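Local coordinates for bacterial transferase hexapeptide (Three repeats) family protein (Acinetobacter baumannii, PDB 4M9C) that probably transfers an acetyl group to a UDP-sugar amine in the biosynthesis of UDP-N,N'-diacetylbacillosamine, at residues A[51-56]-A[84-89]; A[13-18]-A[43-48]; A[74-79]-A[127-132]. All blocks are in the same frame, centred on the assembly; numbering follows the deposited sequence. Where two conformers were deposited one is given.

Interaction 1. Residues A[51-56]-A[84-89]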
ATOM      1  N   LEU A  51     -32.646   5.171  -3.758  1.00 35.71           N
ATOM      2  CA  LEU A  51     -33.699   5.300  -4.759  1.00 36.95           C
ATOM      3  C   LEU A  51     -33.662   4.175  -5.778  1.00 39.59           C
ATOM      4  O   LEU A  51     -32.598   3.622  -6.077  1.00 37.75           O
ATOM      5  CB  LEU A  51     -33.572   6.632  -5.499  1.00 33.76           C
ATOM      6  CG  LEU A  51     -33.479   7.893  -4.645  1.00 39.25           C
ATOM      7  CD1 LEU A  51     -33.239   9.102  -5.539  1.00 33.43           C
ATOM      8  CD2 LEU A  51     -34.749   8.076  -3.823  1.00 43.02           C
ATOM      9  N   SER A  52     -34.829   3.834  -6.314  1.00 36.22           N
ATOM     10  CA  SER A  52     -34.883   2.943  -7.459  1.00 38.27           C
ATOM     11  C   SER A  52     -34.361   3.753  -8.625  1.00 34.58           C
ATOM     12  O   SER A  52     -34.356   4.985  -8.573  1.00 34.67           O
ATOM     13  CB  SER A  52     -36.324   2.506  -7.750  1.00 43.53           C
ATOM     14  OG  SER A  52     -37.080   3.580  -8.290  1.00 41.23           O
ATOM     15  N   TYR A  53     -33.930   3.080  -9.681  1.00 30.53           N
ATOM     16  CA  TYR A  53     -33.421   3.797 -10.838  1.00 37.14           C
ATOM     17  C   TYR A  53     -34.492   4.729 -11.406  1.00 41.05           C
ATOM     18  O   TYR A  53     -34.219   5.895 -11.688  1.00 37.86           O
ATOM     19  CB  TYR A  53     -32.906   2.837 -11.906  1.00 38.34           C
ATOM     20  CG  TYR A  53     -32.380   3.545 -13.126  1.00 39.04           C
ATOM     21  CD1 TYR A  53     -33.069   3.503 -14.329  1.00 40.01           C
ATOM     22  CD2 TYR A  53     -31.203   4.270 -13.071  1.00 39.01           C
ATOM     23  CE1 TYR A  53     -32.590   4.157 -15.446  1.00 41.85           C
ATOM     24  CE2 TYR A  53     -30.720   4.932 -14.182  1.00 40.76           C
ATOM     25  CZ  TYR A  53     -31.414   4.868 -15.365  1.00 39.48           C
ATOM     26  OH  TYR A  53     -30.930   5.522 -16.467  1.00 40.99           O
ATOM     27  N   LEU A  54     -35.714   4.219 -11.552  1.00 41.10           N
ATOM     28  CA  LEU A  54     -36.806   5.017 -12.098  1.00 38.09           C
ATOM     29  C   LEU A  54     -37.044   6.278 -11.293  1.00 34.15           C
ATOM     30  O   LEU A  54     -37.218   7.346 -11.866  1.00 41.60           O
ATOM     31  CB  LEU A  54     -38.101   4.202 -12.203  1.00 41.81           C
ATOM     32  CG  LEU A  54     -38.129   3.286 -13.429  1.00 53.93           C
ATOM     33  CD1 LEU A  54     -39.232   2.227 -13.333  1.00 52.63           C
ATOM     34  CD2 LEU A  54     -38.263   4.121 -14.700  1.00 56.92           C
ATOM     35  N   ASP A  55     -37.055   6.159  -9.967  1.00 36.92           N
ATOM     36  CA  ASP A  55     -37.265   7.332  -9.118  1.00 40.59           C
ATOM     37  C   ASP A  55     -36.111   8.325  -9.234  1.00 39.93           C
ATOM     38  O   ASP A  55     -36.328   9.534  -9.281  1.00 37.26           O
ATOM     39  CB  ASP A  55     -37.517   6.932  -7.662  1.00 41.04           C
ATOM     40  CG  ASP A  55     -38.889   6.292  -7.467  1.00 57.15           C
ATOM     41  OD1 ASP A  55     -39.862   6.757  -8.110  1.00 57.07           O
ATOM     42  OD2 ASP A  55     -38.995   5.317  -6.691  1.00 59.36           O
ATOM     43  N   PHE A  56     -34.887   7.814  -9.303  1.00 35.84           N
ATOM     44  CA  PHE A  56     -33.740   8.688  -9.504  1.00 36.45           C
ATOM     45  C   PHE A  56     -33.909   9.470 -10.800  1.00 33.50           C
ATOM     46  O   PHE A  56     -33.792  10.687 -10.816  1.00 35.70           O
ATOM     47  CB  PHE A  56     -32.434   7.883  -9.542  1.00 33.27           C
ATOM     48  CG  PHE A  56     -31.226   8.712  -9.903  1.00 33.90           C
ATOM     49  CD1 PHE A  56     -30.761   8.756 -11.208  1.00 35.58           C
ATOM     50  CD2 PHE A  56     -30.570   9.453  -8.937  1.00 28.39           C
ATOM     51  CE1 PHE A  56     -29.649   9.512 -11.546  1.00 31.94           C
ATOM     52  CE2 PHE A  56     -29.451  10.209  -9.261  1.00 30.40           C
ATOM     53  CZ  PHE A  56     -28.994  10.240 -10.569  1.00 31.54           C
ATOM     54  N   GLU A  84     -26.998   5.521 -20.488  1.00 37.36           N
ATOM     55  CA  GLU A  84     -26.875   6.254 -21.743  1.00 43.71           C
ATOM     56  C   GLU A  84     -28.255   6.554 -22.345  1.00 47.28           C
ATOM     57  O   GLU A  84     -28.484   7.649 -22.858  1.00 49.89           O
ATOM     58  CB  GLU A  84     -25.983   5.497 -22.734  1.00 44.98           C
ATOM     59  CG  GLU A  84     -24.527   5.327 -22.270  1.00 45.47           C
ATOM     60  CD  GLU A  84     -23.670   6.554 -22.541  1.00 50.99           C
ATOM     61  OE1 GLU A  84     -24.153   7.479 -23.231  1.00 60.61           O
ATOM     62  OE2 GLU A  84     -22.509   6.594 -22.072  1.00 51.30           O
ATOM     63  N   LYS A  85     -29.172   5.591 -22.260  1.00 43.97           N
ATOM     64  CA  LYS A  85     -30.541   5.777 -22.757  1.00 47.98           C
ATOM     65  C   LYS A  85     -31.195   7.032 -22.190  1.00 47.57           C
ATOM     66  O   LYS A  85     -31.915   7.737 -22.896  1.00 53.99           O
ATOM     67  CB  LYS A  85     -31.425   4.560 -22.440  1.00 47.49           C
ATOM     68  CG  LYS A  85     -31.306   3.398 -23.427  1.00 50.66           C
ATOM     69  N   ASP A  86     -30.951   7.301 -20.910  1.00 45.76           N
ATOM     70  CA  ASP A  86     -31.565   8.445 -20.242  1.00 43.40           C
ATOM     71  C   ASP A  86     -30.647   9.663 -20.246  1.00 46.81           C
ATOM     72  O   ASP A  86     -30.955  10.686 -19.627  1.00 50.37           O
ATOM     73  CB  ASP A  86     -31.967   8.090 -18.808  1.00 46.01           C
ATOM     74  CG  ASP A  86     -33.126   7.104 -18.748  1.00 52.53           C
ATOM     75  OD1 ASP A  86     -34.277   7.530 -18.991  1.00 55.00           O
ATOM     76  OD2 ASP A  86     -32.891   5.912 -18.442  1.00 50.10           O
ATOM     77  N   GLY A  87     -29.524   9.549 -20.944  1.00 45.67           N
ATOM     78  CA  GLY A  87     -28.574  10.643 -21.050  1.00 49.52           C
ATOM     79  C   GLY A  87     -27.970  11.096 -19.730  1.00 48.68           C
ATOM     80  O   GLY A  87     -27.677  12.274 -19.551  1.00 43.32           O
ATOM     81  N   VAL A  88     -27.782  10.163 -18.801  1.00 46.29           N
ATOM     82  CA  VAL A  88     -27.152  10.484 -17.523  1.00 45.72           C
ATOM     83  C   VAL A  88     -25.634  10.596 -17.696  1.00 41.31           C
ATOM     84  O   VAL A  88     -25.013   9.824 -18.431  1.00 42.17           O
ATOM     85  CB  VAL A  88     -27.482   9.432 -16.438  1.00 41.11           C
ATOM     86  CG1 VAL A  88     -26.813   9.790 -15.114  1.00 35.28           C
ATOM     87  CG2 VAL A  88     -28.983   9.310 -16.265  1.00 39.61           C
ATOM     88  N   GLN A  89     -25.048  11.563 -17.009  1.00 37.48           N
ATOM     89  CA  GLN A  89     -23.627  11.859 -17.125  1.00 37.90           C
ATOM     90  C   GLN A  89     -22.801  10.926 -16.234  1.00 32.37           C
ATOM     91  O   GLN A  89     -23.223  10.574 -15.133  1.00 37.35           O
ATOM     92  CB  GLN A  89     -23.403  13.322 -16.745  1.00 35.95           C
ATOM     93  CG  GLN A  89     -21.951  13.743 -16.558  1.00 43.92           C
ATOM     94  CD  GLN A  89     -21.835  15.206 -16.130  1.00 51.31           C
ATOM     95  OE1 GLN A  89     -20.782  15.650 -15.661  1.00 55.33           O
ATOM     96  NE2 GLN A  89     -22.925  15.959 -16.290  1.00 45.94           N
TER
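Tyr53 and Asp86 reach for each other from opposite directions across one side of the Rossmann-like N-terminal domain, where the first turn of helix 53-58 faces the Schellman motif that ends helix 73-85. The evidence for a directed contact is one hydrogen bond: Tyr53 OH donates to Asp86 OD2 at 2.8 Å. With CG of Tyr53 anti to the backbone N, the ring extends away from its own helix and carries the hydroxyl across the gap. The carboxylate does not lie flat against this ring, since the two planes are 60° apart. Asp86 OD2 sits at the ring edge, 3.5 Å from Tyr53 CE1, and receives the hydroxyl on its anti side, 34° out of the carboxylate plane. Val88 turns its CG2 methyl toward the same hydroxyl, at 4.3 Å from Tyr53 OH, and also packs on Val66 of strand 63-68, while Leu82 and Leu83 line the tyrosine. The bond thus joins a buried phenol to an acid at the exposed margin.

Both backbones are shaped close to the contact. Gly87, at positive phi, is the C-prime residue of the Schellman turn, and its N bonds Glu84 O at 2.9 Å. On the other side Ser52 is the N-cap of helix 53-58: its OG accepts from Asp55 N at 3.1 Å, with an N-H...O angle of 163°.

Interaction 2. Residues A[13-18]-A[43-48]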
ATOM      1  N   PHE A  13     -19.292  -2.052  -2.730  1.00 25.40           N
ATOM      2  CA  PHE A  13     -18.447  -0.882  -2.549  1.00 26.12           C
ATOM      3  C   PHE A  13     -19.196   0.459  -2.467  1.00 25.30           C
ATOM      4  O   PHE A  13     -18.571   1.510  -2.365  1.00 25.04           O
ATOM      5  CB  PHE A  13     -17.353  -0.864  -3.621  1.00 23.55           C
ATOM      6  CG  PHE A  13     -16.417  -2.043  -3.530  1.00 30.11           C
ATOM      7  CD1 PHE A  13     -15.687  -2.274  -2.366  1.00 28.93           C
ATOM      8  CD2 PHE A  13     -16.279  -2.930  -4.589  1.00 32.41           C
ATOM      9  CE1 PHE A  13     -14.826  -3.365  -2.262  1.00 30.07           C
ATOM     10  CE2 PHE A  13     -15.420  -4.030  -4.494  1.00 30.53           C
ATOM     11  CZ  PHE A  13     -14.694  -4.244  -3.332  1.00 29.35           C
ATOM     12  N   GLY A  14     -20.523   0.422  -2.496  1.00 25.96           N
ATOM     13  CA  GLY A  14     -21.314   1.649  -2.469  1.00 25.66           C
ATOM     14  C   GLY A  14     -21.019   2.577  -1.304  1.00 25.22           C
ATOM     15  O   GLY A  14     -20.870   3.797  -1.473  1.00 23.45           O
ATOM     16  N   LYS A  15     -20.933   2.013  -0.105  1.00 24.18           N
ATOM     17  CA  LYS A  15     -20.733   2.842   1.076  1.00 26.11           C
ATOM     18  C   LYS A  15     -19.317   3.403   1.148  1.00 25.41           C
ATOM     19  O   LYS A  15     -19.076   4.386   1.838  1.00 24.54           O
ATOM     20  CB  LYS A  15     -21.101   2.068   2.344  1.00 28.38           C
ATOM     21  CG  LYS A  15     -22.568   1.620   2.352  1.00 27.49           C
ATOM     22  CD  LYS A  15     -22.995   1.141   3.732  1.00 32.29           C
ATOM     23  CE  LYS A  15     -22.289  -0.151   4.111  1.00 29.84           C
ATOM     24  NZ  LYS A  15     -22.633  -1.210   3.143  1.00 29.99           N
ATOM     25  N   GLU A  16     -18.390   2.766   0.433  1.00 24.43           N
ATOM     26  CA  GLU A  16     -17.030   3.278   0.276  1.00 22.47           C
ATOM     27  C   GLU A  16     -17.018   4.427  -0.729  1.00 25.98           C
ATOM     28  O   GLU A  16     -16.358   5.456  -0.527  1.00 24.92           O
ATOM     29  CB  GLU A  16     -16.086   2.159  -0.216  1.00 22.42           C
ATOM     30  CG  GLU A  16     -14.749   2.679  -0.752  1.00 26.14           C
ATOM     31  CD  GLU A  16     -13.976   1.639  -1.572  1.00 29.38           C
ATOM     32  OE1 GLU A  16     -14.586   0.900  -2.384  1.00 29.70           O
ATOM     33  OE2 GLU A  16     -12.745   1.569  -1.396  1.00 26.94           O
ATOM     34  N   VAL A  17     -17.763   4.264  -1.814  1.00 22.07           N
ATOM     35  CA  VAL A  17     -17.695   5.233  -2.901  1.00 22.17           C
ATOM     36  C   VAL A  17     -18.416   6.536  -2.565  1.00 25.58           C
ATOM     37  O   VAL A  17     -17.981   7.618  -2.970  1.00 24.53           O
ATOM     38  CB  VAL A  17     -18.237   4.633  -4.200  1.00 22.71           C
ATOM     39  CG1 VAL A  17     -18.406   5.716  -5.268  1.00 23.72           C
ATOM     40  CG2 VAL A  17     -17.315   3.492  -4.676  1.00 24.09           C
ATOM     41  N   MET A  18     -19.501   6.447  -1.804  1.00 23.80           N
ATOM     42  CA  MET A  18     -20.265   7.657  -1.491  1.00 26.66           C
ATOM     43  C   MET A  18     -19.394   8.789  -0.886  1.00 22.87           C
ATOM     44  O   MET A  18     -19.436   9.911  -1.368  1.00 26.56           O
ATOM     45  CB  MET A  18     -21.497   7.358  -0.626  1.00 21.57           C
ATOM     46  CG  MET A  18     -22.272   8.605  -0.183  1.00 23.21           C
ATOM     47  SD  MET A  18     -23.007   9.480  -1.583  1.00 26.56           S
ATOM     48  CE  MET A  18     -24.508   8.530  -1.870  1.00 27.22           C
ATOM     49  N   THR A  43     -35.600   2.778   1.147  1.00 48.43           N
ATOM     50  CA  THR A  43     -34.865   2.772   2.411  1.00 49.52           C
ATOM     51  C   THR A  43     -33.894   3.966   2.502  1.00 47.13           C
ATOM     52  O   THR A  43     -33.814   4.770   1.577  1.00 39.28           O
ATOM     53  CB  THR A  43     -34.084   1.454   2.586  1.00 48.08           C
ATOM     54  OG1 THR A  43     -33.606   1.353   3.934  1.00 57.75           O
ATOM     55  CG2 THR A  43     -32.901   1.388   1.629  1.00 43.32           C
ATOM     56  N   THR A  44     -33.186   4.092   3.626  1.00 42.46           N
ATOM     57  CA  THR A  44     -32.088   5.048   3.737  1.00 41.50           C
ATOM     58  C   THR A  44     -30.804   4.334   4.189  1.00 41.97           C
ATOM     59  O   THR A  44     -30.861   3.313   4.880  1.00 40.64           O
ATOM     60  CB  THR A  44     -32.394   6.207   4.704  1.00 39.49           C
ATOM     61  OG1 THR A  44     -32.265   5.750   6.052  1.00 46.86           O
ATOM     62  CG2 THR A  44     -33.799   6.756   4.476  1.00 46.06           C
ATOM     63  N   LEU A  45     -29.656   4.887   3.800  1.00 36.46           N
ATOM     64  CA  LEU A  45     -28.362   4.259   4.044  1.00 31.00           C
ATOM     65  C   LEU A  45     -27.321   5.324   4.395  1.00 29.94           C
ATOM     66  O   LEU A  45     -27.071   6.242   3.608  1.00 29.42           O
ATOM     67  CB  LEU A  45     -27.921   3.467   2.805  1.00 29.93           C
ATOM     68  CG  LEU A  45     -26.591   2.715   2.936  1.00 35.58           C
ATOM     69  CD1 LEU A  45     -26.689   1.753   4.097  1.00 37.98           C
ATOM     70  CD2 LEU A  45     -26.243   1.965   1.661  1.00 32.10           C
ATOM     71  N   ASN A  46     -26.728   5.205   5.580  1.00 28.76           N
ATOM     72  CA  ASN A  46     -25.776   6.197   6.078  1.00 32.60           C
ATOM     73  C   ASN A  46     -26.319   7.619   5.950  1.00 31.75           C
ATOM     74  O   ASN A  46     -25.574   8.557   5.670  1.00 28.48           O
ATOM     75  CB  ASN A  46     -24.413   6.079   5.374  1.00 29.01           C
ATOM     76  CG  ASN A  46     -23.651   4.819   5.770  1.00 33.29           C
ATOM     77  OD1 ASN A  46     -24.039   4.114   6.704  1.00 30.03           O
ATOM     78  ND2 ASN A  46     -22.547   4.542   5.069  1.00 24.57           N
ATOM     79  N   GLY A  47     -27.630   7.762   6.145  1.00 32.79           N
ATOM     80  CA  GLY A  47     -28.275   9.066   6.151  1.00 32.54           C
ATOM     81  C   GLY A  47     -28.661   9.543   4.767  1.00 36.10           C
ATOM     82  O   GLY A  47     -29.116  10.672   4.602  1.00 42.39           O
ATOM     83  N   TYR A  48     -28.469   8.692   3.766  1.00 31.67           N
ATOM     84  CA  TYR A  48     -28.792   9.051   2.388  1.00 31.85           C
ATOM     85  C   TYR A  48     -30.002   8.255   1.920  1.00 33.88           C
ATOM     86  O   TYR A  48     -30.184   7.113   2.334  1.00 31.75           O
ATOM     87  CB  TYR A  48     -27.635   8.702   1.450  1.00 31.58           C
ATOM     88  CG  TYR A  48     -26.340   9.462   1.655  1.00 29.62           C
ATOM     89  CD1 TYR A  48     -26.086  10.638   0.959  1.00 31.05           C
ATOM     90  CD2 TYR A  48     -25.360   8.981   2.508  1.00 27.44           C
ATOM     91  CE1 TYR A  48     -24.892  11.323   1.122  1.00 33.05           C
ATOM     92  CE2 TYR A  48     -24.160   9.666   2.682  1.00 29.78           C
ATOM     93  CZ  TYR A  48     -23.937  10.835   1.985  1.00 26.25           C
ATOM     94  OH  TYR A  48     -22.753  11.519   2.145  1.00 27.64           O
TER
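Met18 lies over one face of the Tyr48 ring, a Met-aromatic contact that joins helix 14-24 of the Rossmann-like domain to the type I' turn of the hairpin formed by strands 44-45 and 48-51. The end of the methionine, from CG through SD to CE, lies along the face. SD is 4.1 Å from the ring centroid of Tyr48 and 22° off its normal; Met18 CG also lies over the face, toward the CZ side, 3.5 Å from Tyr48 CZ, in a CH-pi contact. Bends at chi2 (65°) and chi3 (82°) lay SD and then CE over the ring, CE above CD1.

Beside this pair, the aliphatic part of Lys15 crosses Leu45 at about a right angle, with Lys15 CG 3.8 Å from Leu45 CD2, and also packs on the Asn46 side chain. The lysine then bends at chi3 and chi4, and its NZ forms a salt bridge with Asp139 of the second subunit, so this face of the helix serves the trimer interface as well.

Further out, Tyr48 OH is hydrogen-bonded to Arg22 and the ring makes a cation-pi contact with Lys30. The turn itself is closed by two backbone bonds, of which Leu45 N to Tyr48 O is 2.7 Å long.

Interaction 3. Residues A[74-79]-A[127-132]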
ATOM      1  N   VAL A  74     -19.746  -7.067 -15.641  1.00 28.89           N
ATOM      2  CA  VAL A  74     -20.828  -7.420 -16.550  1.00 29.39           C
ATOM      3  C   VAL A  74     -22.044  -6.572 -16.208  1.00 27.34           C
ATOM      4  O   VAL A  74     -22.700  -6.022 -17.082  1.00 31.03           O
ATOM      5  CB  VAL A  74     -21.183  -8.925 -16.453  1.00 31.46           C
ATOM      6  CG1 VAL A  74     -22.581  -9.188 -17.007  1.00 33.84           C
ATOM      7  CG2 VAL A  74     -20.146  -9.757 -17.174  1.00 30.46           C
ATOM      8  N   VAL A  75     -22.336  -6.466 -14.919  1.00 26.55           N
ATOM      9  CA  VAL A  75     -23.438  -5.634 -14.460  1.00 25.43           C
ATOM     10  C   VAL A  75     -23.142  -4.163 -14.785  1.00 28.66           C
ATOM     11  O   VAL A  75     -24.023  -3.415 -15.230  1.00 27.76           O
ATOM     12  CB  VAL A  75     -23.649  -5.808 -12.937  1.00 25.77           C
ATOM     13  CG1 VAL A  75     -24.579  -4.718 -12.383  1.00 25.48           C
ATOM     14  CG2 VAL A  75     -24.175  -7.205 -12.623  1.00 29.82           C
ATOM     15  N   ARG A  76     -21.891  -3.761 -14.567  1.00 24.89           N
ATOM     16  CA  ARG A  76     -21.478  -2.375 -14.774  1.00 27.08           C
ATOM     17  C   ARG A  76     -21.725  -1.949 -16.216  1.00 28.49           C
ATOM     18  O   ARG A  76     -22.216  -0.852 -16.458  1.00 27.36           O
ATOM     19  CB  ARG A  76     -19.995  -2.158 -14.370  1.00 20.63           C
ATOM     20  CG  ARG A  76     -19.509  -0.702 -14.539  1.00 26.09           C
ATOM     21  CD  ARG A  76     -18.349  -0.354 -13.579  1.00 25.83           C
ATOM     22  NE  ARG A  76     -17.032  -0.853 -14.007  1.00 19.14           N
ATOM     23  CZ  ARG A  76     -16.439  -1.944 -13.525  1.00 23.77           C
ATOM     24  NH1 ARG A  76     -15.231  -2.299 -13.954  1.00 22.66           N
ATOM     25  NH2 ARG A  76     -17.047  -2.685 -12.612  1.00 26.30           N
ATOM     26  N   GLU A  77     -21.393  -2.815 -17.172  1.00 29.25           N
ATOM     27  CA  GLU A  77     -21.626  -2.501 -18.584  1.00 29.96           C
ATOM     28  C   GLU A  77     -23.107  -2.359 -18.936  1.00 34.79           C
ATOM     29  O   GLU A  77     -23.487  -1.471 -19.705  1.00 32.25           O
ATOM     30  CB  GLU A  77     -20.998  -3.552 -19.502  1.00 29.41           C
ATOM     31  CG  GLU A  77     -21.189  -3.240 -20.987  1.00 29.22           C
ATOM     32  CD  GLU A  77     -20.448  -4.215 -21.893  1.00 39.41           C
ATOM     33  OE1 GLU A  77     -20.032  -3.813 -23.000  1.00 43.60           O
ATOM     34  OE2 GLU A  77     -20.283  -5.387 -21.496  1.00 37.93           O
ATOM     35  N   LYS A  78     -23.940  -3.250 -18.402  1.00 34.02           N
ATOM     36  CA  LYS A  78     -25.374  -3.153 -18.651  1.00 31.16           C
ATOM     37  C   LYS A  78     -25.919  -1.858 -18.044  1.00 33.81           C
ATOM     38  O   LYS A  78     -26.756  -1.187 -18.652  1.00 35.58           O
ATOM     39  CB  LYS A  78     -26.120  -4.381 -18.107  1.00 34.16           C
ATOM     40  CG  LYS A  78     -25.688  -5.712 -18.740  1.00 38.30           C
ATOM     41  CD  LYS A  78     -25.695  -5.621 -20.261  1.00 40.23           C
ATOM     42  CE  LYS A  78     -25.573  -6.993 -20.934  1.00 42.67           C
ATOM     43  NZ  LYS A  78     -24.189  -7.554 -20.921  1.00 45.91           N
ATOM     44  N   LEU A  79     -25.431  -1.495 -16.858  1.00 31.50           N
ATOM     45  CA  LEU A  79     -25.872  -0.263 -16.206  1.00 31.61           C
ATOM     46  C   LEU A  79     -25.509   0.976 -17.013  1.00 30.63           C
ATOM     47  O   LEU A  79     -26.308   1.903 -17.134  1.00 31.82           O
ATOM     48  CB  LEU A  79     -25.318  -0.154 -14.789  1.00 32.24           C
ATOM     49  CG  LEU A  79     -25.923  -1.177 -13.830  1.00 31.05           C
ATOM     50  CD1 LEU A  79     -25.342  -1.019 -12.440  1.00 28.68           C
ATOM     51  CD2 LEU A  79     -27.442  -1.048 -13.807  1.00 31.77           C
ATOM     52  N   PHE A 127     -14.748   3.020 -17.639  1.00 25.66           N
ATOM     53  CA  PHE A 127     -15.314   2.393 -16.450  1.00 27.13           C
ATOM     54  C   PHE A 127     -14.337   1.451 -15.747  1.00 27.85           C
ATOM     55  O   PHE A 127     -14.704   0.370 -15.284  1.00 26.03           O
ATOM     56  CB  PHE A 127     -16.668   1.748 -16.789  1.00 27.36           C
ATOM     57  CG  PHE A 127     -17.633   2.729 -17.406  1.00 29.15           C
ATOM     58  CD1 PHE A 127     -17.786   2.804 -18.780  1.00 26.87           C
ATOM     59  CD2 PHE A 127     -18.320   3.635 -16.611  1.00 28.98           C
ATOM     60  CE1 PHE A 127     -18.625   3.746 -19.349  1.00 30.55           C
ATOM     61  CE2 PHE A 127     -19.171   4.571 -17.171  1.00 29.98           C
ATOM     62  CZ  PHE A 127     -19.324   4.624 -18.544  1.00 32.30           C
ATOM     63  N   PHE A 128     -13.085   1.898 -15.665  1.00 25.89           N
ATOM     64  CA  PHE A 128     -12.054   1.229 -14.884  1.00 25.34           C
ATOM     65  C   PHE A 128     -12.296   1.432 -13.395  1.00 25.92           C
ATOM     66  O   PHE A 128     -12.628   2.538 -12.954  1.00 27.14           O
ATOM     67  CB  PHE A 128     -10.683   1.788 -15.263  1.00 24.69           C
ATOM     68  CG  PHE A 128      -9.545   1.178 -14.514  1.00 21.76           C
ATOM     69  CD1 PHE A 128      -9.288  -0.180 -14.604  1.00 24.41           C
ATOM     70  CD2 PHE A 128      -8.685   1.978 -13.764  1.00 26.49           C
ATOM     71  CE1 PHE A 128      -8.213  -0.750 -13.924  1.00 26.51           C
ATOM     72  CE2 PHE A 128      -7.597   1.428 -13.092  1.00 26.45           C
ATOM     73  CZ  PHE A 128      -7.360   0.049 -13.167  1.00 24.25           C
ATOM     74  N   HIS A 129     -12.141   0.356 -12.630  1.00 23.17           N
ATOM     75  CA  HIS A 129     -12.286   0.400 -11.179  1.00 23.70           C
ATOM     76  C   HIS A 129     -10.999  -0.083 -10.528  1.00 25.53           C
ATOM     77  O   HIS A 129     -10.570  -1.222 -10.750  1.00 25.45           O
ATOM     78  CB  HIS A 129     -13.437  -0.490 -10.717  1.00 25.50           C
ATOM     79  CG  HIS A 129     -14.784   0.159 -10.806  1.00 31.15           C
ATOM     80  ND1 HIS A 129     -15.821  -0.171  -9.960  1.00 30.74           N
ATOM     81  CD2 HIS A 129     -15.264   1.118 -11.636  1.00 29.27           C
ATOM     82  CE1 HIS A 129     -16.883   0.558 -10.262  1.00 27.24           C
ATOM     83  NE2 HIS A 129     -16.572   1.345 -11.278  1.00 29.30           N
ATOM     84  N   ALA A 130     -10.384   0.785  -9.729  1.00 23.35           N
ATOM     85  CA  ALA A 130      -9.187   0.433  -8.969  1.00 23.03           C
ATOM     86  C   ALA A 130      -9.495   0.616  -7.497  1.00 25.25           C
ATOM     87  O   ALA A 130      -9.614   1.744  -7.021  1.00 22.44           O
ATOM     88  CB  ALA A 130      -8.040   1.328  -9.354  1.00 20.70           C
ATOM     89  N   ASN A 131      -9.638  -0.483  -6.772  1.00 21.98           N
ATOM     90  CA  ASN A 131      -9.906  -0.398  -5.343  0.65 23.26           C
ATOM     91  C   ASN A 131      -8.627  -0.173  -4.566  1.00 20.81           C
ATOM     92  O   ASN A 131      -7.541  -0.136  -5.142  1.00 21.06           O
ATOM     93  CB  ASN A 131     -10.627  -1.645  -4.821  0.65 23.73           C
ATOM     94  CG  ASN A 131     -11.716  -1.303  -3.802  0.65 27.03           C
ATOM     95  OD1 ASN A 131     -11.512  -0.499  -2.874  0.65 20.21           O
ATOM     96  ND2 ASN A 131     -12.887  -1.895  -3.990  0.65 28.39           N
ATOM     97  N   ILE A 132      -8.765  -0.021  -3.257  1.00 21.39           N
ATOM     98  CA  ILE A 132      -7.657   0.429  -2.420  1.00 19.76           C
ATOM     99  C   ILE A 132      -6.336  -0.320  -2.582  1.00 22.25           C
ATOM    100  O   ILE A 132      -6.292  -1.557  -2.667  1.00 22.41           O
ATOM    101  CB  ILE A 132      -8.068   0.510  -0.944  1.00 22.76           C
ATOM    102  CG1 ILE A 132      -8.569  -0.835  -0.442  1.00 20.07           C
ATOM    103  CG2 ILE A 132      -9.182   1.536  -0.766  1.00 19.63           C
ATOM    104  CD1 ILE A 132      -8.886  -0.802   1.042  1.00 22.88           C
TER
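Helix 73-85 meets the chain just before strand 129-130 with its backbone held back, Arg76 CA being 8.0 Å from Phe127 CA, and a single long side chain spans the gap. Arg76 leaves the helix with CG anti to the backbone N and bends at chi3, which brings its guanidinium edge to a carbonyl and one of its faces to an imidazole. Two nitrogens grip the same acceptor side-on: Arg76 NE reaches Phe127 O at 2.9 Å and Arg76 NH1 reaches that oxygen at 3.0 Å. The two approaches differ. NH1 comes nearly along the C=O axis, at a C=O...N angle of 172°, whereas NE arrives at 140°, tilted from the carbonyl plane. The accepting oxygen stays close to the guanidinium plane.

One face of that plane lies on His129, with centres 3.8 Å apart and planes at 12°. The overlap is offset: NE stands over the rim of the imidazole, and Arg76 CD continues the contact to His129 NE2 at 3.4 Å. The arginine thus joins the Rossmann-like domain to an early coil of the left-handed beta-helix, in which strand 129-130 runs parallel to strands 111-112 and 147-148. NH1 has a second partner in this beta-helix, Thr147 OG1, while NH2 donates back to Ile70 O. These bonds restrict rotation of the buried guanidinium. On the carbonyl side, Phe127 CB touches the guanidinium edge, 3.8 Å from Arg76 NE.

Interactions 1 and 3 use the two ends of helix 73-85: its C-terminal end faces helix 53-58, while Arg76, nearer its start, reaches the beta-helix. Their centres are 17 Å apart and their nearest atoms about 5 Å, without a touch. Interaction 2 lies 18 Å from interaction 1 and 17 Å from interaction 3, centre to centre. It meets interaction 3 directly, where Glu16 OE2 is 3.6 Å from Ile132 CG2. Interactions 1 and 2 both join elements of the Rossmann-like domain, whereas interaction 3 crosses to the beta-helix. Along the chain the segments of interactions 1 and 3 alternate, and interaction 2 closes before either opens.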